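Long-range contacts in oxidoreductase (PDB 1ZH8), which binds NADP in a Rossmann-type domain and probably catalyses NADP-dependent interconversion of an alcohol and a carbonyl group, as in the GFO/IDH/MocA family: residues T135-E140 / K306-G311; T117-G122 / K318-I323; E153-G158 / L209-I214. One frame throughout, in Å; residues are numbered along the deposited sequence. Where two conformers were deposited one is given.

Interaction 1 of 3, residues T135-E140 / K306-G311. With EDO (1,2-ethanediol), chain G.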
# COMPACT_ATOMS: atom_id res chain seq x y z
N THR A 135 26.33 -26.48 -13.25
CA THR A 135 25.39 -25.38 -13.11
C THR A 135 24.24 -25.74 -12.15
O THR A 135 23.62 -26.81 -12.30
CB THR A 135 24.78 -24.97 -14.46
OG1 THR A 135 25.82 -24.56 -15.36
CG2 THR A 135 23.78 -23.80 -14.28
N VAL A 136 23.98 -24.85 -11.18
CA VAL A 136 22.70 -24.83 -10.49
C VAL A 136 21.89 -23.65 -11.02
O VAL A 136 22.33 -22.50 -10.95
CB VAL A 136 22.82 -24.74 -8.96
CG1 VAL A 136 21.40 -24.77 -8.31
CG2 VAL A 136 23.65 -25.88 -8.43
N TYR A 137 20.70 -23.95 -11.54
CA TYR A 137 19.84 -22.97 -12.13
C TYR A 137 18.50 -23.03 -11.40
O TYR A 137 17.82 -24.04 -11.48
CB TYR A 137 19.68 -23.29 -13.61
CG TYR A 137 19.03 -22.19 -14.40
CD1 TYR A 137 17.66 -21.91 -14.27
CD2 TYR A 137 19.77 -21.43 -15.30
CE1 TYR A 137 17.05 -20.89 -15.00
CE2 TYR A 137 19.17 -20.42 -16.04
CZ TYR A 137 17.82 -20.16 -15.89
OH TYR A 137 17.24 -19.16 -16.61
N ILE A 138 18.14 -21.96 -10.67
CA ILE A 138 16.82 -21.90 -10.02
C ILE A 138 15.87 -21.21 -10.97
O ILE A 138 16.08 -20.05 -11.36
CB ILE A 138 16.79 -21.13 -8.69
CG1 ILE A 138 17.93 -21.57 -7.76
CG2 ILE A 138 15.40 -21.33 -8.02
CD1 ILE A 138 17.96 -23.10 -7.43
N ALA A 139 14.82 -21.94 -11.32
CA ALA A 139 13.96 -21.60 -12.45
C ALA A 139 12.88 -20.62 -12.01
O ALA A 139 11.73 -21.01 -11.67
CB ALA A 139 13.35 -22.88 -13.07
N GLU A 140 13.27 -19.35 -11.99
CA GLU A 140 12.37 -18.30 -11.60
C GLU A 140 11.86 -17.72 -12.88
O GLU A 140 12.52 -16.88 -13.50
CB GLU A 140 13.10 -17.26 -10.75
CG GLU A 140 12.27 -16.01 -10.46
CD GLU A 140 10.85 -16.35 -10.04
OE1 GLU A 140 10.64 -16.73 -8.87
OE2 GLU A 140 9.93 -16.25 -10.90
N LYS A 306 27.12 -19.19 -21.42
CA LYS A 306 26.49 -17.93 -21.03
C LYS A 306 26.52 -17.81 -19.50
O LYS A 306 26.24 -18.79 -18.80
CB LYS A 306 25.05 -17.87 -21.55
CG LYS A 306 24.32 -16.55 -21.25
CD LYS A 306 22.93 -16.50 -21.89
CE LYS A 306 22.15 -15.26 -21.46
NZ LYS A 306 21.85 -15.24 -20.00
N PRO A 307 26.91 -16.64 -18.98
CA PRO A 307 26.83 -16.38 -17.54
C PRO A 307 25.43 -16.62 -17.00
O PRO A 307 24.43 -16.39 -17.69
CB PRO A 307 27.18 -14.90 -17.43
CG PRO A 307 28.03 -14.63 -18.59
CD PRO A 307 27.51 -15.50 -19.70
N ASN A 308 25.36 -17.08 -15.74
CA ASN A 308 24.10 -17.40 -15.10
C ASN A 308 23.49 -16.23 -14.30
O ASN A 308 23.48 -16.24 -13.07
CB ASN A 308 24.26 -18.66 -14.23
CG ASN A 308 22.92 -19.26 -13.83
OD1 ASN A 308 21.89 -18.91 -14.40
ND2 ASN A 308 22.92 -20.17 -12.85
N ASP A 309 22.98 -15.22 -15.00
CA ASP A 309 22.35 -14.07 -14.33
C ASP A 309 20.96 -14.38 -13.82
O ASP A 309 20.63 -14.08 -12.68
CB ASP A 309 22.25 -12.86 -15.27
CG ASP A 309 23.59 -12.37 -15.74
OD1 ASP A 309 24.62 -13.01 -15.41
OD2 ASP A 309 23.62 -11.33 -16.45
N LEU A 310 20.14 -14.99 -14.68
CA LEU A 310 18.72 -15.06 -14.47
C LEU A 310 18.29 -16.32 -13.76
O LEU A 310 17.24 -16.33 -13.14
CB LEU A 310 18.00 -14.96 -15.81
CG LEU A 310 18.33 -13.78 -16.73
CD1 LEU A 310 17.39 -13.73 -17.94
CD2 LEU A 310 18.30 -12.45 -15.98
N GLY A 311 19.09 -17.38 -13.84
CA GLY A 311 18.83 -18.60 -13.08
C GLY A 311 19.69 -18.68 -11.84
O GLY A 311 19.63 -19.63 -11.09
C1 EDO G . 29.52 -24.73 -17.66
O1 EDO G . 28.80 -25.84 -18.23
C2 EDO G . 29.01 -24.44 -16.25
O2 EDO G . 28.65 -25.65 -15.56
O HOH W 1 17.06 -17.88 -10.42
O HOH W 2 15.13 -17.73 -14.07
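T135 meets N308 through its methyl: CG2, anti to the backbone N (OG1 at chi1 -59°), comes within 4.0 Å of N308 ND2. Its hydroxyl faces a 1,2-ethanediol, probably left from crystallisation, with OG1 3.0 Å from O2 of that molecule. One residue on, the carbonyl of V136 has the same amide for a neighbour, V136 O lying 3.1 Å from N308 ND2. Y137 and N308 carry the side-chain contact together. With the tyrosine CG anti to the backbone N (chi1 -168°), its ring lies flat over G311, whose CA sits 3.3 Å from the ring centroid and only 10° off the normal, a CH-pi contact. G311, with no side chain, lets its CA sit directly against the ring face. N308 OD1 approaches the ring obliquely, while the tyrosine hydroxyl is hydrogen-bonded to D297. An alanine in place of Y137 is likely to uncover G311 CA and leave D297 without its hydroxyl partner. I138 supplies the direct backbone link, I138 N giving a hydrogen bond to G311 O at 2.8 Å. Further on, a water donates to both E140 O and L310 O. The segment 135-140 carries one of the two edge strands of the parallel Rossmann sheet, bonded to strand 108-112; the loop 306-311 borders it between helices 290-303 and 313-329, with P313 against V136.

Interaction 2 of 3, residues T117-G122 / K318-I323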
# COMPACT_ATOMS: atom_id res chain seq x y z
N THR A 117 13.38 -23.64 1.61
CA THR A 117 12.25 -23.45 2.50
C THR A 117 12.36 -22.14 3.26
O THR A 117 11.36 -21.62 3.76
CB THR A 117 12.18 -24.59 3.55
OG1 THR A 117 13.45 -24.67 4.20
CG2 THR A 117 11.87 -25.93 2.88
N ASP A 118 13.59 -21.64 3.36
CA ASP A 118 13.92 -20.41 4.08
C ASP A 118 15.34 -19.97 3.71
O ASP A 118 16.08 -20.70 3.03
CB ASP A 118 13.83 -20.63 5.61
CG ASP A 118 14.56 -21.88 6.05
OD1 ASP A 118 15.80 -21.86 6.02
OD2 ASP A 118 13.91 -22.90 6.37
N VAL A 119 15.74 -18.79 4.17
CA VAL A 119 17.04 -18.23 3.79
C VAL A 119 18.26 -18.98 4.35
O VAL A 119 19.21 -19.18 3.61
CB VAL A 119 17.13 -16.71 4.07
CG1 VAL A 119 18.52 -16.20 3.78
CG2 VAL A 119 16.13 -15.98 3.19
N GLU A 120 18.24 -19.41 5.61
CA GLU A 120 19.38 -20.22 6.09
C GLU A 120 19.61 -21.50 5.27
O GLU A 120 20.76 -21.87 5.01
CB GLU A 120 19.33 -20.50 7.61
CG GLU A 120 18.21 -21.43 8.11
CD GLU A 120 18.35 -21.81 9.59
OE1 GLU A 120 19.42 -21.58 10.19
OE2 GLU A 120 17.38 -22.36 10.15
N THR A 121 18.54 -22.14 4.81
CA THR A 121 18.67 -23.33 3.99
C THR A 121 19.05 -22.95 2.57
O THR A 121 19.85 -23.64 1.93
CB THR A 121 17.38 -24.17 3.98
OG1 THR A 121 16.86 -24.27 5.31
CG2 THR A 121 17.67 -25.56 3.53
N GLY A 122 18.46 -21.85 2.10
CA GLY A 122 18.79 -21.28 0.78
C GLY A 122 20.28 -21.01 0.64
O GLY A 122 20.87 -21.34 -0.41
N LYS A 318 17.80 -13.90 -2.91
CA LYS A 318 17.30 -12.53 -2.70
C LYS A 318 15.78 -12.43 -2.83
O LYS A 318 15.15 -11.69 -2.09
CB LYS A 318 18.00 -11.52 -3.62
CG LYS A 318 19.49 -11.34 -3.30
CD LYS A 318 20.23 -10.60 -4.43
CE LYS A 318 21.66 -10.26 -3.97
NZ LYS A 318 22.42 -9.44 -4.94
N ASP A 319 15.18 -13.19 -3.76
CA ASP A 319 13.73 -13.20 -3.84
C ASP A 319 13.13 -13.73 -2.53
O ASP A 319 12.17 -13.15 -1.99
CB ASP A 319 13.23 -14.07 -4.99
CG ASP A 319 13.73 -13.62 -6.35
OD1 ASP A 319 13.96 -12.41 -6.55
OD2 ASP A 319 13.88 -14.51 -7.22
N LEU A 320 13.70 -14.82 -2.04
CA LEU A 320 13.16 -15.47 -0.88
C LEU A 320 13.33 -14.55 0.33
O LEU A 320 12.38 -14.36 1.07
CB LEU A 320 13.81 -16.85 -0.69
CG LEU A 320 13.30 -17.71 0.46
CD1 LEU A 320 11.79 -17.86 0.41
CD2 LEU A 320 13.93 -19.08 0.37
N ALA A 321 14.51 -13.95 0.48
CA ALA A 321 14.80 -12.98 1.55
C ALA A 321 13.76 -11.85 1.69
O ALA A 321 13.37 -11.49 2.81
CB ALA A 321 16.20 -12.40 1.38
N PHE A 322 13.33 -11.28 0.56
CA PHE A 322 12.27 -10.28 0.58
C PHE A 322 11.02 -10.83 1.28
O PHE A 322 10.49 -10.21 2.21
CB PHE A 322 11.92 -9.80 -0.85
CG PHE A 322 10.69 -8.92 -0.90
CD1 PHE A 322 10.79 -7.54 -0.73
CD2 PHE A 322 9.43 -9.47 -1.11
CE1 PHE A 322 9.67 -6.72 -0.77
CE2 PHE A 322 8.29 -8.66 -1.15
CZ PHE A 322 8.42 -7.28 -0.99
N ILE A 323 10.56 -12.01 0.86
CA ILE A 323 9.37 -12.61 1.46
C ILE A 323 9.61 -13.01 2.91
O ILE A 323 8.81 -12.68 3.79
CB ILE A 323 8.86 -13.82 0.65
CG1 ILE A 323 8.46 -13.38 -0.77
CG2 ILE A 323 7.67 -14.48 1.34
CD1 ILE A 323 7.36 -12.39 -0.80
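L320 lays its CD2 methyl against the backbone at the start of helix 119-131, 3.7 Å from D118 C. Its CG stands anti to the backbone N (chi1 -177°), and the side chain reaches from helix 313-329 toward the peptide that joins D118 to V119. Beside it, V119 returns the contact: its CG2 methyl rests on the backbone of the other helix, 3.7 Å from A321 CA, with A321 CB at 4.0 Å. That methyl also meets the branch point of the leucine, V119 CG2 to L320 CG being 4.3 Å. The small alanine lets the valine come down close to the helix backbone.

Most of the polar contacts lie within 117-122. D118 is the N-cap, and its OD1 accepts two bonds from T121, from the backbone N at 3.0 Å and from OG1 at 2.7 Å, both arriving from the same face of the carboxylate. OD2 takes the T117 hydroxyl from above that plane, so three donors fix the rotation of the group. V119 N is bonded to E324, further along helix 313-329, which adds a polar tie next to the methyl packing. Across the two segments themselves, then, the contact is apolar, methyls against methyls and backbone; its hold depends on fit, while the cap on the far side fixes where helix 119-131 begins, and the helix N-terminus probably stabilises the negative charge of D118.

Interaction 3 of 3, residues E153-G158 / L209-I214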
# COMPACT_ATOMS: atom_id res chain seq x y z
N GLU A 153 12.79 -1.60 -19.21
CA GLU A 153 13.34 -0.70 -20.22
C GLU A 153 12.74 0.70 -20.17
O GLU A 153 13.48 1.69 -20.15
CB GLU A 153 13.19 -1.32 -21.60
CG GLU A 153 14.11 -2.54 -21.76
CD GLU A 153 13.59 -3.58 -22.74
OE1 GLU A 153 12.66 -3.29 -23.52
OE2 GLU A 153 14.14 -4.71 -22.73
N LEU A 154 11.41 0.78 -20.13
CA LEU A 154 10.75 2.06 -19.99
C LEU A 154 11.30 2.83 -18.79
O LEU A 154 11.65 4.00 -18.91
CB LEU A 154 9.22 1.90 -19.90
CG LEU A 154 8.49 1.49 -21.18
CD1 LEU A 154 6.99 1.40 -20.93
CD2 LEU A 154 8.79 2.39 -22.43
N VAL A 155 11.39 2.17 -17.65
CA VAL A 155 11.81 2.83 -16.41
C VAL A 155 13.27 3.28 -16.48
O VAL A 155 13.61 4.41 -16.13
CB VAL A 155 11.60 1.92 -15.17
CG1 VAL A 155 12.28 2.52 -13.93
CG2 VAL A 155 10.12 1.66 -14.94
N GLU A 156 14.12 2.37 -16.94
CA GLU A 156 15.55 2.64 -17.01
C GLU A 156 15.94 3.69 -18.04
O GLU A 156 17.03 4.25 -17.96
CB GLU A 156 16.36 1.34 -17.18
CG GLU A 156 16.37 0.54 -15.87
CD GLU A 156 17.18 -0.74 -15.91
OE1 GLU A 156 17.89 -1.00 -16.91
OE2 GLU A 156 17.12 -1.49 -14.90
N SER A 157 15.06 3.98 -18.99
CA SER A 157 15.38 4.96 -20.02
C SER A 157 14.80 6.34 -19.71
O SER A 157 15.00 7.26 -20.49
CB SER A 157 14.92 4.48 -21.40
OG SER A 157 13.52 4.66 -21.56
N GLY A 158 14.10 6.47 -18.59
CA GLY A 158 13.55 7.75 -18.15
C GLY A 158 12.15 8.10 -18.64
O GLY A 158 11.75 9.26 -18.59
N LEU A 209 13.66 -6.98 -10.77
CA LEU A 209 14.07 -6.83 -12.16
C LEU A 209 13.82 -5.40 -12.64
O LEU A 209 14.66 -4.79 -13.32
CB LEU A 209 13.33 -7.83 -13.03
CG LEU A 209 13.54 -7.77 -14.55
CD1 LEU A 209 14.96 -8.21 -14.89
CD2 LEU A 209 12.50 -8.65 -15.24
N ILE A 210 12.66 -4.87 -12.27
CA ILE A 210 12.23 -3.58 -12.78
C ILE A 210 12.88 -2.44 -12.02
O ILE A 210 13.29 -1.46 -12.63
CB ILE A 210 10.70 -3.44 -12.75
CG1 ILE A 210 10.04 -4.48 -13.66
CG2 ILE A 210 10.28 -2.04 -13.22
CD1 ILE A 210 8.61 -4.77 -13.33
N LEU A 211 13.03 -2.59 -10.70
CA LEU A 211 13.50 -1.47 -9.88
C LEU A 211 14.78 -1.66 -9.08
O LEU A 211 15.25 -0.69 -8.46
CB LEU A 211 12.36 -0.96 -8.97
CG LEU A 211 11.19 -0.31 -9.72
CD1 LEU A 211 9.97 -0.20 -8.83
CD2 LEU A 211 11.58 1.03 -10.32
N GLY A 212 15.35 -2.87 -9.10
CA GLY A 212 16.60 -3.17 -8.39
C GLY A 212 16.35 -3.69 -6.97
O GLY A 212 15.21 -4.05 -6.62
N GLU A 213 17.39 -3.69 -6.15
CA GLU A 213 17.37 -4.30 -4.82
C GLU A 213 16.57 -3.52 -3.80
O GLU A 213 16.53 -2.28 -3.81
CB GLU A 213 18.80 -4.44 -4.27
CG GLU A 213 19.80 -5.10 -5.24
CD GLU A 213 19.52 -6.57 -5.55
OE1 GLU A 213 18.54 -7.15 -5.05
OE2 GLU A 213 20.30 -7.15 -6.32
N ILE A 214 15.96 -4.26 -2.88
CA ILE A 214 15.17 -3.67 -1.81
C ILE A 214 16.01 -3.52 -0.54
O ILE A 214 16.70 -4.44 -0.13
CB ILE A 214 13.90 -4.50 -1.57
CG1 ILE A 214 13.03 -4.43 -2.83
CG2 ILE A 214 13.12 -3.94 -0.41
CD1 ILE A 214 12.24 -5.66 -3.16
O HOH W 3 16.33 -0.56 -12.37
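V155 packs its two methyls on neighbouring residues of helix 195-211, joining the last turns of two helices in the GFO/IDH/MocA C-terminal domain. Helix 146-156 closes in a Schellman motif at G158, where positive phi turns the chain away and G158 N bonds back to V155 O at 3.2 Å. The valine holds CG1 anti to its backbone N (chi1 169°), and this torsion points one methyl at each neighbour: CG1 goes to L211 CD2 at 4.0 Å and CG2 to I210 CG2 at 4.1 Å. Both partners cross the valine at about a right angle. In I210 it is CG2, the branch anti to the backbone N, that touches, and the side chain also meets F260 and I262 of strand 259-264. L211 behaves differently. It starts off pointing away from 153-158, yet with CG beside the backbone N (chi1 -67°), a chi2 of 164° sends CD1 straight on and swings CD2 across to V155 CG1; P163 touches both V155 and L211. This apolar patch therefore seats the two helix ends on the large mixed sheet. At the exposed margin E156 extends its carboxylate toward the carbonyl end of helix 195-211, where K152 pairs with E156 OE2 and also bonds L209 O. A water spans the remaining gap, donating to E156 OE2 at 2.8 Å and to I210 O at 3.2 Å.

The three contacts nest along the chain: interaction 3 lies inside the loop closed by interaction 1, which lies inside that closed by interaction 2. Interactions 1 and 2 have centres about 16 Å apart and both tie the Rossmann part to the C-terminal end of the chain, the first at edge strand 136-139 and the second at helix 119-131 just before it; they touch where E140 packs on D319. Interaction 3 has its centre about 20 and 22 Å from theirs, wholly within the C-terminal domain, and meets interaction 2 through F322 on I214 and a long, weak K318–E213 ion pair. Helix 313-329 thus connects the NADP-binding half with the mixed-sheet half.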